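Side-chain contacts in 2,3-bisphosphoglycerate-independent phosphoglycerate mutase (Pyrococcus horikoshii, PDB 2ZKT), which probably catalyses the interconversion of 2-phosphoglycerate and 3-phosphoglycerate in glycolysis, as an archaeal-type cofactor-independent mutase with bound metal ions: residues D50-G55 / S60-L65; D346-C351 / D359-L364; L9-G14 / L65-Y70; G248-A253 / G257-V262. One frame throughout, in Å; residues are numbered along the deposited sequence.

From the N terminus, strand 6-12 runs through the central mixed sheet and ends just before zinc ligand Asp13. Interaction 3 closes the long loop from this strand to the end of helix 60-67. Nested inside that loop, and sharing Leu65 with it, interaction 1 folds the link after strand 45-50 back onto the same helix, whose first residue, Ser60, also binds the zinc. Interaction 4 follows in series, closing a short turn between strand 246-249 and helix 253-261, which packs against helix 60-67 through Val258. Last, interaction 2 closes the loop between strands 339-344 and 361-366, which carries Asp346 and His347. Interactions 1 to 3 converge on one zinc ion; interaction 4 stands aside.

Interaction 1 (D50-G55 / S60-L65); sequences DPIKPG and SDTAHL. With ZN (zinc ion), chain G.
Apolar packing joins the two segments: Pro51 CB faces Ala63 CB at 4.3 Å, where the loop leaving strand 45-50 passes the first turn of helix 60-67. Ile52 makes the second touch. Its side chain runs out extended (chi2 178°) and slants across that of Thr62, bringing methyl CD1 to 4.0 Å from Thr62 OG1. This is a van der Waals contact, since the hydroxyl spends its polarity on Gly59 O, just before the helix.

The hydrogen bonds lie within the helical segment. His64 ND1 donates to Ser60 O at 2.9 Å, with the acceptor close to the imidazole plane and an N-H...O angle of 155°. The backbone His64 N reaches the same oxygen at 3.3 Å from the opposite face of the peptide plane, leaving Ser60 O gripped by two donors of one residue. The ring rotation of His64 is fixed accordingly. Asp61 OD1 takes the amide of Thr62 at 2.7 Å, a bond that meets the carboxylate from above its plane. One further link to the loop comes from Ser66 in the next turn, whose OG is hydrogen-bonded to Pro51 O.

Metal coordination completes the set. Ser60 OG lies 2.6 Å from the zinc ion, which Asp13, Asp346 and His347 also bind. A metal-bound hydroxyl at the start of a helix recalls the nucleophile position of the alkaline phosphatase superfamily, and Ser60 is consistent with that role. The touch between the segments is thus purely van der Waals, while the two His64 donors probably steady the residue that offers its hydroxyl to zinc.

Interaction 2 (D346-C351 / D359-L364); sequences DHSTPC and DPVPLL. With ZN (zinc ion), chain G.
The zinc site's Asp-His loop is joined here to the start of strand 361-366, chiefly through Ser348, the residue that follows the two ligands. Asp346 OD2 and His347 NE2 bind the metal at 2.3 Å and 2.4 Å, and Asp13 and Ser60 complete its protein shell. Both ligand side chains leave the backbone away from the strand segment, so Ser348, Pro350 and the backbone of His347 do the joining.

Ser348 OG donates to Asp359 O at 2.8 Å, approaching from above the carbonyl plane. With chi1 at -76°, the hydroxyl lies opposite its own carbonyl carbon and close to its backbone N, which serves the same acceptor indirectly: a water takes the Ser348 amide hydrogen at 2.8 Å and donates to Asp359 O. The carbonyl is therefore held by a direct bond and a water bridge. Beside it, methyl CG2 of Val361 presses on the backbone of His347, 3.4 Å from its C atom. Farther along the loop, Pro350 CG brushes Asp359 OD2 at 3.6 Å; that carboxylate is hydrogen-bonded to Ser357 and salt-bridged to Arg18.

Within the loop, His347 ND1 donates to Ser348 O at 3.2 Å, the nitrogen standing above the carbonyl plane (78° out of it). NE2 is on the metal, and this long ND1 bond adds a second, less well-directed hold on the ring. It also stacks on His356, a ligand of a second zinc. An Asp-His pair just beyond a strand of the central sheet, bound to one zinc with a second close to the histidine, is typical of the alkaline phosphatase superfamily's metal centre.

Interaction 3 (L9-G14 / L65-Y70); sequences LIILDG and LSIFGY. With ZN (zinc ion), chain G.
Methyl CG2 of Ile67 is the hub of this contact, meeting Leu9 CD2 at 3.6 Å and Ile11 CD1 at 4.0 Å. Leu9 and Ile11 lie two residues apart on strand 6-12 and hence on one face of the sheet; Ile67 comes down on them from the end of helix 60-67.

The conformations explain which methyl does the touching. In Ile67, chi1 of -65° swings CG2 opposite the backbone N and out beyond the helix surface, while CG1 stays alongside that nitrogen. Leu9 holds its CG opposite the backbone N (chi1 176°), which extends the branch away from the strand, and CD2 then slants across the Ile67 side chain. In Ile11 a chi2 of -60° kinks the chain, turning CD1 to the side of CG1, and from there it meets Ile67 tip to tip. One helix methyl is thus in touch with two strand residues, a wholly apolar and buried contact.

Directly beyond, the helix ends in a Schellman motif: Tyr70 N bonds to Leu65 O and Gly69 N to Ser66 O, each at 2.9 Å, with Gly69 at positive phi. Phe68, just before the glycine, sets its ring edge-to-face with Phe298 of the neighbouring strand 296-301.

Past Ile11 the strand runs into Asp13, whose OD1 binds the zinc ion at 2.3 Å. A helix packed on a mainly parallel central sheet, with a metal-binding aspartate at the carboxyl end of an inner strand, is typical of the alkaline phosphatase-like alpha/beta fold.

Interaction 4 (G248-A253 / G257-V262); sequences GVIAVA and GVARAV
Ile250 and Ala259 pack together inside a beta-alpha-beta unit, in which strand 246-249 leads through helix 253-261 to the parallel neighbouring strand 265-267. Ile250 stands just past the end of the first strand and directs its side chain at the helix.

Followed outward, the chain closes in on Ala259 step by step. Ile250 CB is still 6.0 Å from Ala259 CB, and the CG2 branch, lying opposite the backbone N, comes no nearer. CG1 takes the other route, beside that nitrogen, and shortens the gap to Ala259 CB to 5.2 Å. From there an extended chi2 of 171° carries CD1 straight on, and this terminal methyl touches Ala259 CB at 3.7 Å. On its way the isoleucine passes Gly248, whose lack of a side chain allows CD1 to lie 4.5 Å from Gly248 CA. Phe298 and His300 of strand 296-301 also pack against Ile250, so its hydrocarbon is wedged between sheet and helix.

The turn between the strand and the helix brings in the second link. Val252 occupies the N-cap position, and Ala253 begins the helix itself. Helix 253-261 packs in turn on the Phe68 ring through Val258. In the first turn, the amide of Gly257 donates to Ala253 O at 2.9 Å, the i+4 to i helical bond that spans the two segments.

Interaction 1 (D50-G55 / S60-L65)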
loop_
_atom_site.group_PDB
_atom_site.type_symbol
_atom_site.label_atom_id
_atom_site.label_comp_id
_atom_site.label_asym_id
_atom_site.label_seq_id
_atom_site.Cartn_x
_atom_site.Cartn_y
_atom_site.Cartn_z
ATOM N N ASP B 50 7.092 -0.268 -22.730
ATOM C CA ASP B 50 6.187 0.510 -23.562
ATOM C C ASP B 50 5.386 -0.549 -24.317
ATOM O O ASP B 50 5.948 -1.333 -25.081
ATOM C CB ASP B 50 6.964 1.379 -24.555
ATOM C CG ASP B 50 7.692 2.533 -23.878
ATOM O OD1 ASP B 50 7.020 3.332 -23.171
ATOM O OD2 ASP B 50 8.928 2.650 -24.060
ATOM N N PRO B 51 4.066 -0.624 -24.063
ATOM C CA PRO B 51 3.250 -1.625 -24.773
ATOM C C PRO B 51 3.503 -1.499 -26.283
ATOM O O PRO B 51 3.763 -2.481 -26.971
ATOM C CB PRO B 51 1.817 -1.228 -24.413
ATOM C CG PRO B 51 1.966 -0.615 -23.022
ATOM C CD PRO B 51 3.252 0.190 -23.124
ATOM N N ILE B 52 3.448 -0.270 -26.792
ATOM C CA ILE B 52 3.663 -0.049 -28.224
ATOM C C ILE B 52 4.975 0.683 -28.501
ATOM O O ILE B 52 5.838 0.184 -29.220
ATOM C CB ILE B 52 2.466 0.732 -28.829
ATOM C CG1 ILE B 52 1.181 -0.094 -28.636
ATOM C CG2 ILE B 52 2.698 1.012 -30.312
ATOM C CD1 ILE B 52 -0.071 0.570 -29.150
ATOM N N LYS B 53 5.121 1.873 -27.925
ATOM C CA LYS B 53 6.325 2.677 -28.095
ATOM C C LYS B 53 6.197 3.912 -27.200
ATOM O O LYS B 53 5.101 4.246 -26.745
ATOM C CB LYS B 53 6.497 3.092 -29.562
ATOM C CG LYS B 53 5.319 3.865 -30.168
ATOM C CD LYS B 53 5.624 4.309 -31.616
ATOM C CE LYS B 53 4.438 5.081 -32.214
ATOM N NZ LYS B 53 4.723 5.684 -33.546
ATOM N N PRO B 54 7.320 4.601 -26.929
ATOM C CA PRO B 54 7.311 5.802 -26.074
ATOM C C PRO B 54 6.181 6.798 -26.390
ATOM O O PRO B 54 6.027 7.256 -27.538
ATOM C CB PRO B 54 8.694 6.409 -26.318
ATOM C CG PRO B 54 9.545 5.203 -26.595
ATOM C CD PRO B 54 8.664 4.363 -27.499
ATOM N N GLY B 55 5.387 7.115 -25.368
ATOM C CA GLY B 55 4.298 8.070 -25.514
ATOM C C GLY B 55 3.098 7.668 -26.358
ATOM O O GLY B 55 2.257 8.518 -26.658
ATOM N N SER B 60 -6.777 -1.713 -25.027
ATOM C CA SER B 60 -6.578 -2.959 -24.283
ATOM C C SER B 60 -6.217 -4.166 -25.166
ATOM O O SER B 60 -5.403 -5.003 -24.773
ATOM C CB SER B 60 -7.833 -3.283 -23.460
ATOM O OG SER B 60 -7.495 -3.974 -22.265
ATOM N N ASP B 61 -6.821 -4.256 -26.354
ATOM C CA ASP B 61 -6.560 -5.382 -27.261
ATOM C C ASP B 61 -5.143 -5.373 -27.855
ATOM O O ASP B 61 -4.440 -6.392 -27.805
ATOM C CB ASP B 61 -7.624 -5.418 -28.380
ATOM C CG ASP B 61 -7.802 -4.070 -29.075
ATOM O OD1 ASP B 61 -7.188 -3.070 -28.626
ATOM O OD2 ASP B 61 -8.566 -4.009 -30.071
ATOM N N THR B 62 -4.724 -4.230 -28.406
ATOM C CA THR B 62 -3.385 -4.093 -28.994
ATOM C C THR B 62 -2.269 -4.226 -27.925
ATOM O O THR B 62 -1.166 -4.707 -28.215
ATOM C CB THR B 62 -3.224 -2.714 -29.714
ATOM O OG1 THR B 62 -3.431 -1.642 -28.771
ATOM C CG2 THR B 62 -4.235 -2.584 -30.870
ATOM N N ALA B 63 -2.565 -3.799 -26.692
ATOM C CA ALA B 63 -1.592 -3.881 -25.601
ATOM C C ALA B 63 -1.336 -5.337 -25.233
ATOM O O ALA B 63 -0.204 -5.715 -24.900
ATOM C CB ALA B 63 -2.097 -3.110 -24.360
ATOM N N HIS B 64 -2.389 -6.157 -25.295
ATOM C CA HIS B 64 -2.252 -7.567 -24.934
ATOM C C HIS B 64 -1.601 -8.402 -26.052
ATOM O O HIS B 64 -0.940 -9.402 -25.805
ATOM C CB HIS B 64 -3.634 -8.130 -24.565
ATOM C CG HIS B 64 -3.929 -7.882 -23.102
ATOM N ND1 HIS B 64 -4.709 -6.866 -22.646
ATOM C CD2 HIS B 64 -3.485 -8.623 -21.992
ATOM C CE1 HIS B 64 -4.744 -7.002 -21.298
ATOM N NE2 HIS B 64 -4.019 -8.049 -20.882
ATOM N N LEU B 65 -1.837 -8.006 -27.327
ATOM C CA LEU B 65 -1.110 -8.699 -28.393
ATOM C C LEU B 65 0.388 -8.513 -28.162
ATOM O O LEU B 65 1.220 -9.386 -28.387
ATOM C CB LEU B 65 -1.469 -8.078 -29.757
ATOM C CG LEU B 65 -2.779 -8.593 -30.383
ATOM C CD1 LEU B 65 -3.213 -7.733 -31.566
ATOM C CD2 LEU B 65 -2.691 -10.020 -30.934
HETATM ZN ZN ZN G . -6.393 -2.690 -20.314
#

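Interaction 2 (D346-C351 / D359-L364)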
loop_
_atom_site.group_PDB
_atom_site.type_symbol
_atom_site.label_atom_id
_atom_site.label_comp_id
_atom_site.label_asym_id
_atom_site.label_seq_id
_atom_site.Cartn_x
_atom_site.Cartn_y
_atom_site.Cartn_z
ATOM N N ASP B 346 -0.808 -3.975 -18.816
ATOM C CA ASP B 346 -0.841 -3.898 -20.274
ATOM C C ASP B 346 -0.690 -2.448 -20.761
ATOM O O ASP B 346 -0.432 -2.175 -21.929
ATOM C CB ASP B 346 -2.165 -4.496 -20.766
ATOM C CG ASP B 346 -3.334 -3.785 -20.094
ATOM O OD1 ASP B 346 -3.205 -3.467 -18.907
ATOM O OD2 ASP B 346 -4.353 -3.573 -20.749
ATOM N N HIS B 347 -0.893 -1.500 -19.816
ATOM C CA HIS B 347 -0.717 -0.087 -20.152
ATOM C C HIS B 347 -0.955 0.823 -18.934
ATOM O O HIS B 347 -1.350 0.385 -17.858
ATOM C CB HIS B 347 -1.693 0.266 -21.282
ATOM C CG HIS B 347 -3.115 0.108 -20.800
ATOM N ND1 HIS B 347 -3.694 0.951 -19.908
ATOM C CD2 HIS B 347 -4.060 -0.852 -21.185
ATOM C CE1 HIS B 347 -4.961 0.511 -19.762
ATOM N NE2 HIS B 347 -5.207 -0.569 -20.514
ATOM N N SER B 348 -0.653 2.126 -19.120
ATOM C CA SER B 348 -0.921 3.102 -18.061
ATOM C C SER B 348 -2.316 3.718 -18.207
ATOM O O SER B 348 -2.803 3.963 -19.307
ATOM C CB SER B 348 0.132 4.210 -18.151
ATOM O OG SER B 348 1.362 3.713 -17.611
ATOM N N THR B 349 -2.967 3.973 -17.073
ATOM C CA THR B 349 -4.270 4.632 -17.069
ATOM C C THR B 349 -4.257 5.594 -15.903
ATOM O O THR B 349 -4.819 5.311 -14.847
ATOM C CB THR B 349 -5.436 3.644 -16.889
ATOM O OG1 THR B 349 -5.431 2.700 -17.973
ATOM C CG2 THR B 349 -6.779 4.402 -16.903
ATOM N N PRO B 350 -3.592 6.744 -16.076
ATOM C CA PRO B 350 -3.479 7.785 -15.037
ATOM C C PRO B 350 -4.855 8.300 -14.609
ATOM O O PRO B 350 -5.741 8.496 -15.447
ATOM C CB PRO B 350 -2.657 8.884 -15.728
ATOM C CG PRO B 350 -1.938 8.172 -16.844
ATOM C CD PRO B 350 -2.962 7.185 -17.337
ATOM N N CYS B 351 -5.036 8.509 -13.307
ATOM C CA CYS B 351 -6.305 9.023 -12.802
ATOM C C CYS B 351 -6.538 10.441 -13.354
ATOM O O CYS B 351 -7.664 10.796 -13.713
ATOM C CB CYS B 351 -6.290 9.032 -11.266
ATOM S SG CYS B 351 -6.352 7.366 -10.520
ATOM N N ASP B 359 2.396 6.609 -21.056
ATOM C CA ASP B 359 3.422 6.421 -20.025
ATOM C C ASP B 359 3.815 4.934 -19.942
ATOM O O ASP B 359 2.949 4.062 -19.909
ATOM C CB ASP B 359 2.902 6.881 -18.653
ATOM C CG ASP B 359 2.487 8.342 -18.643
ATOM O OD1 ASP B 359 3.377 9.222 -18.749
ATOM O OD2 ASP B 359 1.266 8.611 -18.535
ATOM N N PRO B 360 5.127 4.637 -19.914
ATOM C CA PRO B 360 5.605 3.247 -19.833
ATOM C C PRO B 360 5.046 2.610 -18.558
ATOM O O PRO B 360 4.596 3.314 -17.663
ATOM C CB PRO B 360 7.141 3.401 -19.815
ATOM C CG PRO B 360 7.342 4.775 -19.175
ATOM C CD PRO B 360 6.255 5.597 -19.849
ATOM N N VAL B 361 5.084 1.284 -18.472
ATOM C CA VAL B 361 4.516 0.602 -17.321
ATOM C C VAL B 361 5.548 -0.152 -16.491
ATOM O O VAL B 361 6.421 -0.834 -17.028
ATOM C CB VAL B 361 3.418 -0.397 -17.785
ATOM C CG1 VAL B 361 2.705 -1.005 -16.575
ATOM C CG2 VAL B 361 2.422 0.311 -18.686
ATOM N N PRO B 362 5.448 -0.049 -15.155
ATOM C CA PRO B 362 6.415 -0.756 -14.310
ATOM C C PRO B 362 6.309 -2.256 -14.554
ATOM O O PRO B 362 5.213 -2.798 -14.746
ATOM C CB PRO B 362 6.013 -0.334 -12.885
ATOM C CG PRO B 362 4.553 -0.022 -13.022
ATOM C CD PRO B 362 4.470 0.697 -14.339
ATOM N N LEU B 363 7.469 -2.913 -14.552
ATOM C CA LEU B 363 7.562 -4.345 -14.805
ATOM C C LEU B 363 8.530 -5.003 -13.827
ATOM O O LEU B 363 9.582 -4.452 -13.518
ATOM C CB LEU B 363 8.083 -4.580 -16.239
ATOM C CG LEU B 363 8.610 -5.984 -16.610
ATOM C CD1 LEU B 363 7.493 -7.020 -16.421
ATOM C CD2 LEU B 363 9.102 -6.001 -18.060
ATOM N N LEU B 364 8.179 -6.194 -13.350
ATOM C CA LEU B 364 9.081 -6.906 -12.466
ATOM C C LEU B 364 9.116 -8.375 -12.891
ATOM O O LEU B 364 8.112 -8.925 -13.357
ATOM C CB LEU B 364 8.640 -6.768 -11.001
ATOM C CG LEU B 364 7.581 -7.670 -10.345
ATOM C CD1 LEU B 364 8.070 -9.108 -10.238
ATOM C CD2 LEU B 364 7.310 -7.136 -8.934
HETATM ZN ZN ZN G . -6.393 -2.690 -20.314
HETATM O O HOH W 1 0.664 2.975 -21.449
#

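Interaction 3 (L9-G14 / L65-Y70)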
loop_
_atom_site.group_PDB
_atom_site.type_symbol
_atom_site.label_atom_id
_atom_site.label_comp_id
_atom_site.label_asym_id
_atom_site.label_seq_id
_atom_site.Cartn_x
_atom_site.Cartn_y
_atom_site.Cartn_z
ATOM N N LEU B 9 2.704 -15.002 -15.880
ATOM C CA LEU B 9 2.631 -13.610 -16.259
ATOM C C LEU B 9 1.357 -12.984 -15.685
ATOM O O LEU B 9 0.231 -13.367 -16.047
ATOM C CB LEU B 9 2.652 -13.485 -17.788
ATOM C CG LEU B 9 2.495 -12.063 -18.347
ATOM C CD1 LEU B 9 3.501 -11.139 -17.679
ATOM C CD2 LEU B 9 2.679 -12.076 -19.864
ATOM N N ILE B 10 1.549 -12.005 -14.800
ATOM C CA ILE B 10 0.438 -11.325 -14.144
ATOM C C ILE B 10 0.242 -9.886 -14.629
ATOM O O ILE B 10 1.162 -9.058 -14.566
ATOM C CB ILE B 10 0.661 -11.368 -12.612
ATOM C CG1 ILE B 10 0.660 -12.841 -12.160
ATOM C CG2 ILE B 10 -0.406 -10.558 -11.873
ATOM C CD1 ILE B 10 0.857 -13.022 -10.677
ATOM N N ILE B 11 -0.958 -9.598 -15.136
ATOM C CA ILE B 11 -1.278 -8.262 -15.621
ATOM C C ILE B 11 -2.310 -7.536 -14.751
ATOM O O ILE B 11 -3.443 -8.015 -14.543
ATOM C CB ILE B 11 -1.823 -8.294 -17.073
ATOM C CG1 ILE B 11 -0.719 -8.768 -18.040
ATOM C CG2 ILE B 11 -2.338 -6.911 -17.471
ATOM C CD1 ILE B 11 0.522 -7.883 -18.045
ATOM N N LEU B 12 -1.900 -6.375 -14.240
ATOM C CA LEU B 12 -2.772 -5.541 -13.430
ATOM C C LEU B 12 -3.172 -4.396 -14.364
ATOM O O LEU B 12 -2.484 -3.382 -14.459
ATOM C CB LEU B 12 -2.015 -5.016 -12.207
ATOM C CG LEU B 12 -1.335 -6.118 -11.381
ATOM C CD1 LEU B 12 -0.853 -5.511 -10.084
ATOM C CD2 LEU B 12 -2.307 -7.261 -11.098
ATOM N N ASP B 13 -4.284 -4.603 -15.073
ATOM C CA ASP B 13 -4.822 -3.658 -16.050
ATOM C C ASP B 13 -4.735 -2.186 -15.625
ATOM O O ASP B 13 -5.157 -1.811 -14.524
ATOM C CB ASP B 13 -6.277 -4.047 -16.358
ATOM C CG ASP B 13 -6.677 -3.749 -17.792
ATOM O OD1 ASP B 13 -6.918 -2.560 -18.107
ATOM O OD2 ASP B 13 -6.734 -4.707 -18.611
ATOM N N GLY B 14 -4.170 -1.361 -16.509
ATOM C CA GLY B 14 -4.035 0.066 -16.235
ATOM C C GLY B 14 -3.184 0.421 -15.021
ATOM O O GLY B 14 -3.319 1.508 -14.460
ATOM N N LEU B 65 -1.837 -8.006 -27.327
ATOM C CA LEU B 65 -1.110 -8.699 -28.393
ATOM C C LEU B 65 0.388 -8.513 -28.162
ATOM O O LEU B 65 1.220 -9.386 -28.387
ATOM C CB LEU B 65 -1.469 -8.078 -29.757
ATOM C CG LEU B 65 -2.779 -8.593 -30.383
ATOM C CD1 LEU B 65 -3.213 -7.733 -31.566
ATOM C CD2 LEU B 65 -2.691 -10.020 -30.934
ATOM N N SER B 66 0.710 -7.278 -27.722
ATOM C CA SER B 66 2.096 -6.932 -27.428
ATOM C C SER B 66 2.638 -7.739 -26.239
ATOM O O SER B 66 3.700 -8.348 -26.309
ATOM C CB SER B 66 2.153 -5.426 -27.124
ATOM O OG SER B 66 3.503 -5.029 -26.884
ATOM N N ILE B 67 1.890 -7.751 -25.137
ATOM C CA ILE B 67 2.271 -8.486 -23.934
ATOM C C ILE B 67 2.474 -9.980 -24.231
ATOM O O ILE B 67 3.352 -10.613 -23.636
ATOM C CB ILE B 67 1.187 -8.333 -22.836
ATOM C CG1 ILE B 67 1.105 -6.864 -22.378
ATOM C CG2 ILE B 67 1.476 -9.263 -21.668
ATOM C CD1 ILE B 67 2.371 -6.313 -21.721
ATOM N N PHE B 68 1.671 -10.543 -25.141
ATOM C CA PHE B 68 1.807 -11.969 -25.474
ATOM C C PHE B 68 3.009 -12.265 -26.377
ATOM O O PHE B 68 3.286 -13.434 -26.678
ATOM C CB PHE B 68 0.519 -12.511 -26.126
ATOM C CG PHE B 68 -0.646 -12.605 -25.174
ATOM C CD1 PHE B 68 -0.501 -13.233 -23.936
ATOM C CD2 PHE B 68 -1.883 -12.047 -25.508
ATOM C CE1 PHE B 68 -1.583 -13.303 -23.031
ATOM C CE2 PHE B 68 -2.965 -12.104 -24.630
ATOM C CZ PHE B 68 -2.820 -12.732 -23.382
ATOM N N GLY B 69 3.707 -11.209 -26.812
ATOM C CA GLY B 69 4.897 -11.374 -27.643
ATOM C C GLY B 69 4.794 -10.995 -29.114
ATOM O O GLY B 69 5.705 -11.276 -29.900
ATOM N N TYR B 70 3.700 -10.350 -29.505
ATOM C CA TYR B 70 3.519 -9.976 -30.908
ATOM C C TYR B 70 3.705 -8.482 -31.136
ATOM O O TYR B 70 3.634 -7.678 -30.200
ATOM C CB TYR B 70 2.108 -10.381 -31.378
ATOM C CG TYR B 70 1.832 -11.871 -31.269
ATOM C CD1 TYR B 70 2.320 -12.771 -32.237
ATOM C CD2 TYR B 70 1.139 -12.387 -30.176
ATOM C CE1 TYR B 70 2.122 -14.144 -32.110
ATOM C CE2 TYR B 70 0.937 -13.762 -30.034
ATOM C CZ TYR B 70 1.429 -14.636 -31.001
ATOM O OH TYR B 70 1.215 -15.993 -30.857
HETATM ZN ZN ZN G . -6.393 -2.690 -20.314
#

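Interaction 4 (G248-A253 / G257-V262)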
loop_
_atom_site.group_PDB
_atom_site.type_symbol
_atom_site.label_atom_id
_atom_site.label_comp_id
_atom_site.label_asym_id
_atom_site.label_seq_id
_atom_site.Cartn_x
_atom_site.Cartn_y
_atom_site.Cartn_z
ATOM N N GLY B 248 -4.988 -19.392 -19.264
ATOM C CA GLY B 248 -5.165 -18.056 -18.703
ATOM C C GLY B 248 -6.405 -17.899 -17.824
ATOM O O GLY B 248 -7.476 -18.437 -18.125
ATOM N N VAL B 249 -6.248 -17.171 -16.720
ATOM C CA VAL B 249 -7.354 -16.895 -15.806
ATOM C C VAL B 249 -7.813 -15.488 -16.183
ATOM O O VAL B 249 -7.150 -14.500 -15.858
ATOM C CB VAL B 249 -6.881 -16.911 -14.337
ATOM C CG1 VAL B 249 -8.024 -16.501 -13.418
ATOM C CG2 VAL B 249 -6.374 -18.293 -13.978
ATOM N N ILE B 250 -8.947 -15.389 -16.874
ATOM C CA ILE B 250 -9.421 -14.087 -17.328
ATOM C C ILE B 250 -10.934 -13.929 -17.207
ATOM O O ILE B 250 -11.679 -14.897 -17.358
ATOM C CB ILE B 250 -9.031 -13.894 -18.804
ATOM C CG1 ILE B 250 -7.571 -14.331 -19.004
ATOM C CG2 ILE B 250 -9.273 -12.443 -19.231
ATOM C CD1 ILE B 250 -7.138 -14.398 -20.451
ATOM N N ALA B 251 -11.384 -12.700 -16.950
ATOM C CA ALA B 251 -12.815 -12.427 -16.827
ATOM C C ALA B 251 -13.314 -11.522 -17.962
ATOM O O ALA B 251 -14.281 -11.860 -18.656
ATOM C CB ALA B 251 -13.125 -11.791 -15.455
ATOM N N VAL B 252 -12.654 -10.380 -18.162
ATOM C CA VAL B 252 -13.064 -9.445 -19.213
ATOM C C VAL B 252 -13.076 -10.103 -20.595
ATOM O O VAL B 252 -12.113 -10.766 -20.997
ATOM C CB VAL B 252 -12.145 -8.214 -19.260
ATOM C CG1 VAL B 252 -12.772 -7.122 -20.123
ATOM C CG2 VAL B 252 -11.909 -7.707 -17.857
ATOM N N ALA B 253 -14.182 -9.902 -21.313
ATOM C CA ALA B 253 -14.387 -10.476 -22.644
ATOM C C ALA B 253 -13.263 -10.194 -23.657
ATOM O O ALA B 253 -12.696 -11.121 -24.249
ATOM C CB ALA B 253 -15.727 -9.982 -23.208
ATOM N N GLY B 257 -10.695 -12.884 -25.403
ATOM C CA GLY B 257 -10.698 -13.015 -26.857
ATOM C C GLY B 257 -9.299 -13.028 -27.450
ATOM O O GLY B 257 -8.948 -13.911 -28.241
ATOM N N VAL B 258 -8.487 -12.041 -27.068
ATOM C CA VAL B 258 -7.119 -11.975 -27.565
ATOM C C VAL B 258 -6.383 -13.251 -27.164
ATOM O O VAL B 258 -5.739 -13.897 -27.990
ATOM C CB VAL B 258 -6.372 -10.740 -26.991
ATOM C CG1 VAL B 258 -4.902 -10.773 -27.422
ATOM C CG2 VAL B 258 -7.049 -9.450 -27.481
ATOM N N ALA B 259 -6.487 -13.625 -25.889
ATOM C CA ALA B 259 -5.817 -14.824 -25.401
ATOM C C ALA B 259 -6.236 -16.051 -26.213
ATOM O O ALA B 259 -5.394 -16.877 -26.584
ATOM C CB ALA B 259 -6.129 -15.029 -23.930
ATOM N N ARG B 260 -7.537 -16.168 -26.496
ATOM C CA ARG B 260 -8.043 -17.305 -27.273
ATOM C C ARG B 260 -7.493 -17.280 -28.691
ATOM O O ARG B 260 -7.048 -18.307 -29.213
ATOM C CB ARG B 260 -9.583 -17.306 -27.309
ATOM C CG ARG B 260 -10.205 -18.094 -26.153
ATOM C CD ARG B 260 -11.703 -17.856 -25.988
ATOM N NE ARG B 260 -12.217 -18.619 -24.847
ATOM C CZ ARG B 260 -13.357 -18.352 -24.203
ATOM N NH1 ARG B 260 -14.121 -17.328 -24.582
ATOM N NH2 ARG B 260 -13.722 -19.102 -23.169
ATOM N N ALA B 261 -7.528 -16.099 -29.312
ATOM C CA ALA B 261 -7.019 -15.956 -30.672
ATOM C C ALA B 261 -5.566 -16.448 -30.797
ATOM O O ALA B 261 -5.227 -17.095 -31.781
ATOM C CB ALA B 261 -7.127 -14.495 -31.128
ATOM N N VAL B 262 -4.711 -16.164 -29.809
ATOM C CA VAL B 262 -3.316 -16.601 -29.917
ATOM C C VAL B 262 -3.066 -18.028 -29.414
ATOM O O VAL B 262 -1.927 -18.513 -29.438
ATOM C CB VAL B 262 -2.335 -15.599 -29.227
ATOM C CG1 VAL B 262 -2.503 -14.218 -29.857
ATOM C CG2 VAL B 262 -2.582 -15.541 -27.719
#